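Local coordinates for antifreeze protein (Marinomonas primoryensis, PDB 3P4G), which probably binds ice through anchored, clathrate-like surface waters, using a right-handed beta-helix whose successive turns bind calcium ions along one edge, at residues A[92-96]-A[113-117]; A[129-135]-A[148-154]. One frame throughout, in Å; residues are numbered along the deposited sequence. Where two conformers were deposited one is given.

Contact 1 of 2, residues A[92-96]-A[113-117]; sequences VLGKI and AAVDA. With CA (calcium ion), chain H.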
# COMPACT_ATOMS: atom_id res chain seq x y z
N VAL A 92 11.49 -3.92 16.59
CA VAL A 92 11.43 -5.35 16.29
C VAL A 92 12.56 -5.64 15.34
O VAL A 92 12.57 -5.13 14.19
CB VAL A 92 10.08 -5.74 15.68
CG1 VAL A 92 10.13 -7.20 15.19
CG2 VAL A 92 8.97 -5.59 16.70
N LEU A 93 13.51 -6.44 15.84
CA LEU A 93 14.72 -6.82 15.07
C LEU A 93 14.83 -8.33 14.85
O LEU A 93 15.81 -8.81 14.25
CB LEU A 93 15.99 -6.33 15.75
CG LEU A 93 16.04 -4.83 16.05
CD1 LEU A 93 15.50 -4.53 17.44
CD2 LEU A 93 17.55 -4.42 15.98
N GLY A 94 13.85 -9.07 15.36
CA GLY A 94 13.73 -10.52 15.14
C GLY A 94 12.31 -10.82 14.65
O GLY A 94 11.34 -10.09 14.99
N LYS A 95 12.18 -11.87 13.83
CA LYS A 95 10.94 -12.13 13.11
C LYS A 95 9.74 -12.38 14.03
O LYS A 95 9.85 -13.10 15.00
CB LYS A 95 11.11 -13.34 12.17
CG LYS A 95 9.78 -13.74 11.47
CD LYS A 95 10.03 -14.88 10.44
CE LYS A 95 8.69 -15.23 9.80
NZ LYS A 95 8.90 -16.25 8.73
N ILE A 96 8.60 -11.80 13.68
CA ILE A 96 7.32 -12.07 14.38
C ILE A 96 6.44 -12.90 13.46
O ILE A 96 6.29 -12.60 12.26
CB ILE A 96 6.59 -10.77 14.75
CG1 ILE A 96 7.39 -9.99 15.84
CG2 ILE A 96 5.14 -11.06 15.29
CD1 ILE A 96 6.82 -8.57 16.03
N ALA A 113 12.82 -6.63 10.88
CA ALA A 113 12.80 -8.07 10.65
C ALA A 113 11.49 -8.42 9.99
O ALA A 113 10.55 -7.62 9.95
CB ALA A 113 12.93 -8.81 12.01
N ALA A 114 11.37 -9.66 9.49
CA ALA A 114 10.12 -10.04 8.86
C ALA A 114 8.94 -10.09 9.84
O ALA A 114 9.11 -10.38 11.04
CB ALA A 114 10.29 -11.38 8.21
N VAL A 115 7.75 -9.78 9.34
CA VAL A 115 6.53 -9.91 10.17
C VAL A 115 5.52 -10.67 9.32
O VAL A 115 5.27 -10.27 8.17
CB VAL A 115 5.91 -8.55 10.50
CG1 VAL A 115 4.56 -8.73 11.20
CG2 VAL A 115 6.89 -7.73 11.37
N ASP A 116 4.94 -11.75 9.88
CA ASP A 116 3.97 -12.55 9.16
C ASP A 116 2.74 -12.62 10.01
O ASP A 116 2.78 -13.17 11.12
CB ASP A 116 4.58 -13.96 8.93
CG ASP A 116 3.63 -14.91 8.17
OD1 ASP A 116 2.53 -14.50 7.71
OD2 ASP A 116 4.00 -16.11 8.05
N ALA A 117 1.65 -11.96 9.57
CA ALA A 117 0.43 -11.96 10.37
C ALA A 117 -0.35 -13.25 10.18
O ALA A 117 -1.23 -13.57 11.00
CB ALA A 117 -0.43 -10.72 10.08
CA CA H . -3.24 -14.49 11.84
O HOH W 1 6.05 -17.23 9.44

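Contact 2 of 2, residues A[129-135]-A[148-154]; sequences NLSGDLD and DVNAALN. With MG (magnesium ion), chain S.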
# COMPACT_ATOMS: atom_id res chain seq x y z
N ASN A 129 9.24 2.95 11.02
CA ASN A 129 9.47 2.49 9.65
C ASN A 129 9.46 1.00 9.47
O ASN A 129 9.90 0.26 10.36
CB ASN A 129 10.87 3.00 9.18
CG ASN A 129 10.98 4.53 9.22
OD1 ASN A 129 11.99 5.09 9.68
ND2 ASN A 129 9.95 5.20 8.75
N LEU A 130 9.04 0.55 8.30
CA LEU A 130 9.07 -0.88 8.04
C LEU A 130 10.21 -1.13 7.10
O LEU A 130 10.14 -0.69 5.93
CB LEU A 130 7.75 -1.34 7.42
CG LEU A 130 7.70 -2.82 6.97
CD1 LEU A 130 7.75 -3.77 8.21
CD2 LEU A 130 6.52 -3.20 6.03
N SER A 131 11.24 -1.85 7.57
CA SER A 131 12.40 -2.20 6.72
C SER A 131 12.66 -3.70 6.64
O SER A 131 13.65 -4.12 6.06
CB SER A 131 13.70 -1.47 7.12
OG SER A 131 14.06 -1.73 8.46
N GLY A 132 11.78 -4.51 7.25
CA GLY A 132 11.80 -5.97 7.03
C GLY A 132 10.57 -6.27 6.18
O GLY A 132 9.69 -5.40 6.05
N ASP A 133 10.49 -7.45 5.60
CA ASP A 133 9.38 -7.79 4.72
C ASP A 133 8.19 -8.18 5.53
O ASP A 133 8.27 -9.05 6.38
CB ASP A 133 9.72 -9.00 3.83
CG ASP A 133 10.80 -8.69 2.81
OD1 ASP A 133 11.12 -7.50 2.52
OD2 ASP A 133 11.33 -9.66 2.25
N LEU A 134 7.07 -7.53 5.25
CA LEU A 134 5.82 -7.88 5.90
C LEU A 134 4.89 -8.67 5.00
O LEU A 134 4.69 -8.33 3.79
CB LEU A 134 5.12 -6.58 6.35
CG LEU A 134 3.88 -6.81 7.26
CD1 LEU A 134 3.75 -5.61 8.17
CD2 LEU A 134 2.62 -6.85 6.50
N ASP A 135 4.28 -9.72 5.58
CA ASP A 135 3.24 -10.45 4.85
C ASP A 135 2.00 -10.53 5.71
O ASP A 135 2.04 -11.10 6.80
CB ASP A 135 3.71 -11.87 4.48
CG ASP A 135 2.84 -12.49 3.40
OD1 ASP A 135 3.34 -12.98 2.33
OD2 ASP A 135 1.63 -12.39 3.52
N ASP A 148 7.81 4.85 6.80
CA ASP A 148 8.01 4.46 5.41
C ASP A 148 7.87 2.96 5.28
O ASP A 148 8.08 2.22 6.26
CB ASP A 148 9.47 4.77 5.05
CG ASP A 148 9.79 6.23 5.10
OD1 ASP A 148 8.96 7.04 4.68
OD2 ASP A 148 10.93 6.61 5.49
N VAL A 149 7.51 2.53 4.08
CA VAL A 149 7.59 1.13 3.69
C VAL A 149 8.87 1.00 2.83
O VAL A 149 8.92 1.47 1.68
CB VAL A 149 6.36 0.67 2.92
CG1 VAL A 149 6.61 -0.78 2.30
CG2 VAL A 149 5.13 0.64 3.87
N ASN A 150 9.92 0.39 3.41
CA ASN A 150 11.25 0.33 2.73
C ASN A 150 11.54 -1.03 2.09
O ASN A 150 12.47 -1.18 1.25
CB ASN A 150 12.33 0.68 3.70
CG ASN A 150 12.26 2.10 4.10
OD1 ASN A 150 11.89 2.94 3.30
ND2 ASN A 150 12.63 2.39 5.34
N ALA A 151 10.75 -2.01 2.46
CA ALA A 151 10.97 -3.36 2.02
C ALA A 151 9.72 -3.93 1.30
O ALA A 151 8.88 -3.15 0.81
CB ALA A 151 11.38 -4.21 3.27
N ALA A 152 9.60 -5.26 1.19
CA ALA A 152 8.38 -5.84 0.60
C ALA A 152 7.20 -5.74 1.55
O ALA A 152 7.35 -5.92 2.75
CB ALA A 152 8.56 -7.33 0.19
N LEU A 153 6.02 -5.46 1.03
CA LEU A 153 4.84 -5.53 1.87
C LEU A 153 3.78 -6.26 1.02
O LEU A 153 3.31 -5.76 -0.01
CB LEU A 153 4.37 -4.13 2.31
CG LEU A 153 3.31 -4.13 3.43
CD1 LEU A 153 3.25 -2.73 4.09
CD2 LEU A 153 1.88 -4.52 2.97
N ASN A 154 3.42 -7.46 1.45
CA ASN A 154 2.47 -8.28 0.76
C ASN A 154 1.20 -8.40 1.59
O ASN A 154 1.24 -9.01 2.67
CB ASN A 154 3.12 -9.64 0.50
CG ASN A 154 4.25 -9.54 -0.51
OD1 ASN A 154 4.11 -8.88 -1.53
ND2 ASN A 154 5.39 -10.15 -0.20
MG MG S . 11.77 8.36 5.70
O HOH W 2 9.97 9.38 5.46
O HOH W 3 11.80 8.53 3.64
O HOH W 4 12.80 10.04 5.72
O HOH W 5 12.20 8.06 7.68
O HOH W 6 13.66 7.56 5.37

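Contact 1 of 2, residues A[92-96]-A[113-117]
Ala113 begins the contact by setting its methyl over the bend at Leu93 and Gly94, with Ala113 CB 3.4 Å from Gly94 C. A methyl suits this spot because it is small enough to lie directly against the backbone carbons of Leu93 and Gly94. At Ala114 the carbonyl takes over: Ala114 O accepts the amide of Ile96 N at 3.0 Å, and the CA-H of Lys95 leans on the same oxygen. The Ala114 methyl meanwhile lies alongside the lysine, Ala114 CB being 4.1 Å from Lys95 CG. Val115 pairs in parallel with Ile96, and both turn branched, apolar side chains inward, where Ile96 packs on Ile105 and Ile107 of strand 104-107. Asp116 returns the backbone bond, its N reaching Ile96 O at 2.9 Å with an N-H...O angle of 157°. The side chain of Lys95 is fully extended, CG anti to the backbone N (chi1 175°), which carries its ammonium along the surface toward Asp116. The two charged groups do not touch: Lys95 NZ and Asp116 OD2 stand 4.9 Å apart. One water bridges them, accepting from Lys95 NZ and donating to Asp116 OD2 at 2.7 Å. Each end has another partner, Asn73 O for the ammonium and Gly118 N for Asp116 OD1. Ala117 closes the segment with its carbonyl, Ala117 O binding calcium at 2.4 Å beside Gly99, Gly101, Asp103, Thr119 and Asp122. The chemistry thus implies a backbone-held pairing of coils, to which the water-mediated charge pair probably adds a milder electrostatic attraction.

Contact 2 of 2, residues A[129-135]-A[148-154]
Asp133 reaches Ala152 because its CG sits beside its own backbone N (chi1 -68°), a rotation that brings OD1 to the next coil, while Leu130 and Leu153 each hold CG anti to the backbone N (chi1 174° and -168°), which directs both side chains into the interior. Asp133 OD1 accepts Ala152 N at 3.0 Å, the amide approaching from above the carboxylate plane. The same oxygen rests against the small methyls of Ala151 and Ala152, which leave room for it. In the interior the two leucines cross at about a right angle, Leu130 CD2 lying 3.8 Å from Leu153 CD1. Leu134 instead runs side by side with Leu153, its CD2 against CG, and also touches Val124 and Ile126; leucine suits this place because its branched end reaches apolar neighbours. Backbone bonds frame this core: Leu130 N donates to Asp148 O at 2.8 Å and Leu130 O receives Asn150 N, while Leu134 likewise uses its N on Ala152 O and its O on Asn154 N. Outside, Asp135 lays OD1 3.8 Å from Asn154 CB, and its OD2 accepts Gly137 N. With an alanine here, Gly137 N would probably lose its carboxylate partner and a gap would open beside Asn154 CB. At the far end Asp148 OD2 binds magnesium at 2.0 Å, five waters completing six ligands; Asp148 OD1 accepts one of these waters and also Asp167 N, which probably helps to fix the carboxylate's rotation. Coils stacked in parallel, aliphatic side chains inward and polar ones outward, are characteristic of a parallel beta-helix, here the right-handed, calcium-binding kind.

Contact 1 and contact 2 lie in series along the beta-helix, their centres about 10 Å apart, and strands 115-116 and 134-135 are neighbours in the parallel stack that joins them. Two probable hydrogen bonds make the join: Val115 O with Asp135 N at 2.8 Å, and Ala117 N with Asp135 O at 2.9 Å. Next to these, Ala114 CB packs on Asp133 O at 3.6 Å. Both contacts run down to the calcium-bound edge: Ala117 supplies a ligand in contact 1, the neighbour of Asp135, Ala136, supplies one to the next site, and the Asp135 side chain lies about 7 Å from a bound calcium. The magnesium at Asp148 belongs to contact 2, at the end remote from strands 134-135 and 153-154.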